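PDB 5JUH: antifreeze protein from Marinomonas primoryensis, which forms the C-terminal RTX region of a giant adhesin that binds its Antarctic bacterium to diatoms and ice, and probably helps its type I secretion. Local coordinates for residues T87-E92 with I111-A116; F97-T102 with L121-L126. All blocks are in the same frame, centred on the assembly; numbering follows the deposited sequence.

Contact 1 of 2, residues T87-E92 with I111-A116. With CA (calcium ion), chain H; CA (calcium ion), chain G; CA (calcium ion), chain I.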
loop_
_atom_site.group_PDB
_atom_site.type_symbol
_atom_site.label_atom_id
_atom_site.label_comp_id
_atom_site.label_asym_id
_atom_site.label_seq_id
_atom_site.Cartn_x
_atom_site.Cartn_y
_atom_site.Cartn_z
ATOM N N THR A 87 -2.919 -1.913 -14.552
ATOM C CA THR A 87 -1.842 -0.919 -14.341
ATOM C C THR A 87 -2.534 0.337 -13.790
ATOM O O THR A 87 -3.396 0.887 -14.417
ATOM C CB THR A 87 -1.147 -0.689 -15.722
ATOM O OG1 THR A 87 -0.652 -1.960 -16.112
ATOM C CG2 THR A 87 -0.090 0.258 -15.607
ATOM N N LEU A 88 -2.094 0.783 -12.662
ATOM C CA LEU A 88 -2.718 1.866 -11.911
ATOM C C LEU A 88 -1.709 3.007 -11.883
ATOM O O LEU A 88 -0.547 2.788 -11.510
ATOM C CB LEU A 88 -3.034 1.481 -10.420
ATOM C CG LEU A 88 -3.863 0.158 -10.286
ATOM C CD1 LEU A 88 -4.061 -0.049 -8.754
ATOM C CD2 LEU A 88 -5.187 0.313 -10.927
ATOM N N THR A 89 -2.127 4.199 -12.230
ATOM C CA THR A 89 -1.272 5.382 -12.179
ATOM C C THR A 89 -2.029 6.551 -11.506
ATOM O O THR A 89 -3.099 6.940 -11.989
ATOM C CB THR A 89 -0.886 5.806 -13.647
ATOM O OG1 THR A 89 -0.231 4.683 -14.272
ATOM C CG2 THR A 89 0.024 6.979 -13.681
ATOM N N GLY A 90 -1.462 7.135 -10.454
ATOM C CA GLY A 90 -2.198 8.161 -9.729
ATOM C C GLY A 90 -2.033 9.589 -10.277
ATOM O O GLY A 90 -2.903 10.431 -10.090
ATOM N N LEU A 91 -0.886 9.815 -10.918
ATOM C CA LEU A 91 -0.511 11.145 -11.341
ATOM C C LEU A 91 -0.339 12.034 -10.098
ATOM O O LEU A 91 -0.071 11.533 -8.997
ATOM C CB LEU A 91 -1.362 11.674 -12.484
ATOM C CG LEU A 91 -1.339 10.832 -13.765
ATOM C CD1 LEU A 91 -2.206 11.492 -14.842
ATOM C CD2 LEU A 91 0.060 10.549 -14.282
ATOM N N GLU A 92 -0.422 13.369 -10.291
ATOM C CA GLU A 92 -0.251 14.233 -9.217
ATOM C C GLU A 92 -1.347 14.076 -8.168
ATOM O O GLU A 92 -2.322 13.390 -8.352
ATOM C CB GLU A 92 -0.032 15.679 -9.696
ATOM C CG GLU A 92 1.472 16.033 -9.834
ATOM C CD GLU A 92 2.182 15.980 -8.413
ATOM O OE1 GLU A 92 1.560 15.910 -7.212
ATOM O OE2 GLU A 92 3.363 15.905 -8.426
ATOM N N ILE A 111 1.441 -0.694 -9.788
ATOM C CA ILE A 111 1.269 0.723 -9.478
ATOM C C ILE A 111 2.469 1.407 -10.094
ATOM O O ILE A 111 3.589 1.174 -9.624
ATOM C CB ILE A 111 1.151 1.003 -7.971
ATOM C CG1 ILE A 111 -0.104 0.279 -7.398
ATOM C CG2 ILE A 111 1.090 2.517 -7.778
ATOM C CD1 ILE A 111 -0.083 0.273 -5.913
ATOM N N THR A 112 2.257 2.216 -11.097
ATOM C CA THR A 112 3.393 2.737 -11.866
ATOM C C THR A 112 4.149 3.865 -11.148
ATOM O O THR A 112 5.385 3.888 -11.362
ATOM C CB THR A 112 3.039 3.247 -13.218
ATOM O OG1 THR A 112 2.262 4.413 -13.102
ATOM C CG2 THR A 112 2.260 2.235 -14.093
ATOM N N ASP A 113 3.498 4.622 -10.241
ATOM C CA ASP A 113 4.073 5.872 -9.831
ATOM C C ASP A 113 3.765 6.118 -8.344
ATOM O O ASP A 113 3.385 7.271 -7.968
ATOM C CB ASP A 113 3.519 7.026 -10.689
ATOM C CG ASP A 113 1.984 7.267 -10.411
ATOM O OD1 ASP A 113 1.229 6.283 -10.056
ATOM O OD2 ASP A 113 1.589 8.446 -10.607
ATOM N N PHE A 114 3.970 5.104 -7.483
ATOM C CA PHE A 114 3.641 5.321 -6.079
ATOM C C PHE A 114 4.675 6.314 -5.506
ATOM O O PHE A 114 5.851 5.980 -5.470
ATOM C CB PHE A 114 3.709 4.014 -5.313
ATOM C CG PHE A 114 3.285 4.129 -3.859
ATOM C CD1 PHE A 114 1.953 4.206 -3.592
ATOM C CD2 PHE A 114 4.184 4.195 -2.812
ATOM C CE1 PHE A 114 1.499 4.336 -2.341
ATOM C CE2 PHE A 114 3.751 4.303 -1.462
ATOM C CZ PHE A 114 2.410 4.397 -1.281
ATOM N N ASN A 115 4.173 7.384 -4.918
ATOM C CA ASN A 115 5.018 8.387 -4.264
ATOM C C ASN A 115 4.703 8.284 -2.793
ATOM O O ASN A 115 3.672 8.768 -2.321
ATOM C CB ASN A 115 4.720 9.756 -4.824
ATOM C CG ASN A 115 5.523 10.841 -4.180
ATOM O OD1 ASN A 115 6.240 10.630 -3.204
ATOM N ND2 ASN A 115 5.362 12.046 -4.647
ATOM N N ALA A 116 5.671 7.834 -2.001
ATOM C CA ALA A 116 5.438 7.522 -0.592
ATOM C C ALA A 116 5.158 8.815 0.222
ATOM O O ALA A 116 4.628 8.705 1.358
ATOM C CB ALA A 116 6.592 6.764 0.085
HETATM CA CA CA H . -4.021 11.949 -8.712
HETATM CA CA CA G . -0.130 10.727 -6.816
HETATM CA CA CA I . 3.492 15.611 -5.926
HETATM O O HOH W 1 0.630 8.711 -7.828
HETATM O O HOH W 2 2.064 11.616 -6.587
HETATM O O HOH W 3 5.712 14.918 -6.286
#

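Contact 2 of 2, residues F97-T102 with L121-L126. With CA (calcium ion), chain C.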
loop_
_atom_site.group_PDB
_atom_site.type_symbol
_atom_site.label_atom_id
_atom_site.label_comp_id
_atom_site.label_asym_id
_atom_site.label_seq_id
_atom_site.Cartn_x
_atom_site.Cartn_y
_atom_site.Cartn_z
ATOM N N PHE A 97 -4.393 3.869 -3.603
ATOM C CA PHE A 97 -4.502 2.687 -4.419
ATOM C C PHE A 97 -5.063 1.574 -3.590
ATOM O O PHE A 97 -4.482 1.165 -2.592
ATOM C CB PHE A 97 -3.102 2.251 -4.998
ATOM C CG PHE A 97 -2.446 3.358 -5.801
ATOM C CD1 PHE A 97 -2.634 3.456 -7.154
ATOM C CD2 PHE A 97 -1.566 4.290 -5.223
ATOM C CE1 PHE A 97 -2.049 4.447 -7.914
ATOM C CE2 PHE A 97 -0.988 5.293 -5.965
ATOM C CZ PHE A 97 -1.185 5.340 -7.296
ATOM N N ILE A 98 -6.274 1.137 -3.960
ATOM C CA ILE A 98 -6.880 -0.011 -3.267
ATOM C C ILE A 98 -6.476 -1.302 -3.874
ATOM O O ILE A 98 -6.585 -1.436 -5.082
ATOM C CB ILE A 98 -8.453 0.124 -3.293
ATOM C CG1 ILE A 98 -8.919 1.454 -2.682
ATOM C CG2 ILE A 98 -9.070 -1.043 -2.543
ATOM C CD1 ILE A 98 -10.436 1.695 -2.810
ATOM N N LEU A 99 -5.944 -2.213 -3.095
ATOM C CA LEU A 99 -5.406 -3.443 -3.637
ATOM C C LEU A 99 -6.230 -4.639 -3.109
ATOM O O LEU A 99 -6.591 -4.727 -1.975
ATOM C CB LEU A 99 -3.920 -3.624 -3.195
ATOM C CG LEU A 99 -3.073 -2.530 -3.894
ATOM C CD1 LEU A 99 -1.683 -2.686 -3.309
ATOM C CD2 LEU A 99 -2.954 -2.759 -5.374
ATOM N N ASN A 100 -6.425 -5.557 -4.003
ATOM C CA ASN A 100 -7.087 -6.843 -3.779
ATOM C C ASN A 100 -6.084 -7.897 -3.455
ATOM O O ASN A 100 -4.992 -7.992 -4.044
ATOM C CB ASN A 100 -7.972 -7.182 -4.999
ATOM C CG ASN A 100 -7.197 -7.322 -6.270
ATOM O OD1 ASN A 100 -7.312 -8.417 -7.013
ATOM N ND2 ASN A 100 -6.427 -6.303 -6.590
ATOM N N ASP A 101 -6.500 -8.828 -2.628
ATOM C CA ASP A 101 -5.660 -9.981 -2.323
ATOM C C ASP A 101 -5.980 -11.082 -3.364
ATOM O O ASP A 101 -7.030 -11.568 -3.438
ATOM C CB ASP A 101 -6.128 -10.468 -0.952
ATOM C CG ASP A 101 -5.263 -11.484 -0.356
ATOM O OD1 ASP A 101 -4.229 -11.883 -0.952
ATOM O OD2 ASP A 101 -5.686 -12.051 0.781
ATOM N N THR A 102 -5.031 -11.553 -4.048
ATOM C CA THR A 102 -5.137 -12.653 -5.007
ATOM C C THR A 102 -4.444 -13.866 -4.385
ATOM O O THR A 102 -3.639 -13.725 -3.527
ATOM C CB THR A 102 -4.501 -12.355 -6.393
ATOM O OG1 THR A 102 -3.098 -12.184 -6.173
ATOM C CG2 THR A 102 -5.109 -11.141 -7.066
ATOM N N LEU A 121 -1.688 3.251 0.293
ATOM C CA LEU A 121 -2.180 1.962 -0.110
ATOM C C LEU A 121 -3.269 1.484 0.856
ATOM O O LEU A 121 -3.067 1.432 2.056
ATOM C CB LEU A 121 -1.060 0.951 -0.017
ATOM C CG LEU A 121 0.234 1.243 -0.813
ATOM C CD1 LEU A 121 1.277 0.185 -0.566
ATOM C CD2 LEU A 121 -0.095 1.265 -2.312
ATOM N N ASP A 122 -4.423 1.144 0.307
ATOM C CA ASP A 122 -5.484 0.518 1.114
ATOM C C ASP A 122 -5.273 -0.996 1.068
ATOM O O ASP A 122 -5.532 -1.605 0.017
ATOM C CB ASP A 122 -6.871 0.973 0.649
ATOM C CG ASP A 122 -8.002 0.405 1.527
ATOM O OD1 ASP A 122 -7.780 -0.657 2.151
ATOM O OD2 ASP A 122 -9.063 1.072 1.604
ATOM N N LEU A 123 -4.828 -1.519 2.177
ATOM C CA LEU A 123 -4.489 -2.918 2.219
ATOM C C LEU A 123 -5.481 -3.764 3.005
ATOM O O LEU A 123 -5.169 -4.819 3.334
ATOM C CB LEU A 123 -3.077 -3.112 2.903
ATOM C CG LEU A 123 -1.966 -2.387 2.094
ATOM C CD1 LEU A 123 -0.637 -2.692 2.792
ATOM C CD2 LEU A 123 -1.882 -2.866 0.621
ATOM N N THR A 124 -6.622 -3.185 3.278
ATOM C CA THR A 124 -7.649 -3.920 4.071
ATOM C C THR A 124 -7.935 -5.319 3.571
ATOM O O THR A 124 -7.973 -6.202 4.334
ATOM C CB THR A 124 -8.966 -3.107 4.097
ATOM O OG1 THR A 124 -8.729 -1.790 4.583
ATOM C CG2 THR A 124 -10.004 -3.790 5.013
ATOM N N ASP A 125 -8.043 -5.447 2.255
ATOM C CA ASP A 125 -8.361 -6.783 1.730
ATOM C C ASP A 125 -7.258 -7.817 1.909
ATOM O O ASP A 125 -7.504 -8.961 2.012
ATOM C CB ASP A 125 -8.689 -6.658 0.224
ATOM C CG ASP A 125 -9.389 -7.904 -0.329
ATOM O OD1 ASP A 125 -10.403 -8.231 0.192
ATOM O OD2 ASP A 125 -8.874 -8.439 -1.231
ATOM N N LEU A 126 -6.036 -7.386 2.001
ATOM C CA LEU A 126 -4.939 -8.298 2.248
ATOM C C LEU A 126 -4.771 -8.683 3.702
ATOM O O LEU A 126 -4.131 -9.630 3.995
ATOM C CB LEU A 126 -3.610 -7.606 1.757
ATOM C CG LEU A 126 -3.721 -7.643 0.229
ATOM C CD1 LEU A 126 -4.058 -6.425 -0.495
ATOM C CD2 LEU A 126 -2.591 -8.378 -0.323
HETATM CA CA CA C . -2.502 -13.292 -1.619
HETATM O O HOH W 4 -7.722 -3.427 0.168
HETATM O O HOH W 5 -6.799 -11.269 3.687
HETATM O O HOH W 6 -1.551 -12.072 -3.400
HETATM O O HOH W 7 -1.135 -11.325 -1.383
HETATM O O HOH W 8 -3.874 -15.061 -0.743
HETATM O O HOH W 9 -1.393 -13.681 0.313
HETATM O O HOH W 10 -1.163 -14.912 -2.251
#

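Contact 1 of 2, residues T87-E92 with I111-A116
The carboxylate of D113 grips two successive amides of the turn that follows strand 87-89. D113 OD1 accepts from G90 N at 2.9 Å, and D113 OD2 from L91 N at 2.8 Å. Both oxygens use the lone pair on the other oxygen's side. The L91 bond is the more bent, at 138° at the hydrogen. D113 reaches the turn because its CG sits between backbone N and carbonyl carbon (chi1 68°).

One residue earlier, the hydroxyls of T89 and T112 share a hydrogen bond, OG1 to OG1 2.8 Å. The methyl of T112 meets that of T87 tightly, CG2 to CG2 3.4 Å. L88 and I111 pair as parallel strands, and T112 N bonds to L88 O at 2.9 Å. The side chains of L88 and I111 turn inward, where F97 touches both.

This is a turn of an RTX parallel beta-roll. G90 O and E92 O bind one calcium ion, which G71, G73, D75 and D95 complete. L91 O binds a second, and a water on that ion lies within hydrogen-bonding distance of D113 O. The G90-L91 peptide is held at both ends, carbonyl by calcium and N-H by D113, which probably steadies the site.

Contact 2 of 2, residues F97-T102 with L121-L126
D125 and D101 both extend their carboxylates opposite their own backbone N, with chi1 at -165° and -170°. For D125 this carries OD2 to the backbone of the other segment, where it accepts from D101 N at 2.8 Å. The bond is nearly straight, at 170°, and uses the lone pair facing away from OD1. For D101 the same setting brings OD1 to a calcium ion at 2.3 Å. T102 O and five waters complete that ion's shell. The two carboxylates do not touch, and the calcium probably offsets the charge of D101. A further water donates to both D101 OD2 and D125 O.

L126 packs beside this polar end. Its CD1 lies against L99 O and L99 CB, and its CG rests on D101 CB at 3.9 Å.

F97 and I98 pair with L121 and D122 as parallel strands, neighbouring rungs of the RTX beta-roll. D122 N bonds to F97 O at 2.9 Å, with the donor tilted from the carbonyl plane. L99 N returns a bond to D122 O at 3.2 Å. On the I98 face, I98 CG1 runs alongside D122 CB. Inward, L99 CD1 packs on L123 CD2 at 3.9 Å, the two leucines side by side. V165 of strand 163-168 touches both.

The second strand then turns into helix 124-127. D122 OD1 takes two donors there, T124 N in an Asx turn and T124 OG1 at 2.8 Å. L123 occupies the N-cap position. One water sits between the two segments beyond the strands. It accepts from D125 N and lies within hydrogen-bonding distance of L99 O and D122 O, linking the start of the helix to both segments.

How the contacts relate
Both contacts join successive rungs of the same beta-roll, one on each of its two sheets. Their segments alternate along the chain. Both are partly buried. Contact 1 lies farther from the chain centre and ends in an exposed turn that carries calcium through its carbonyls. Half of its cross-segment hydrogen bonds come from one aspartate. Contact 2 has more of its touching residues buried and buries more surface, with leucine packing carrying more of it. Its calcium sits at one end and is bound largely by water. The two meet inside the roll. The ring of F97 packs on I111 and on the backbone at G90, while L121 packs on I111 and F114.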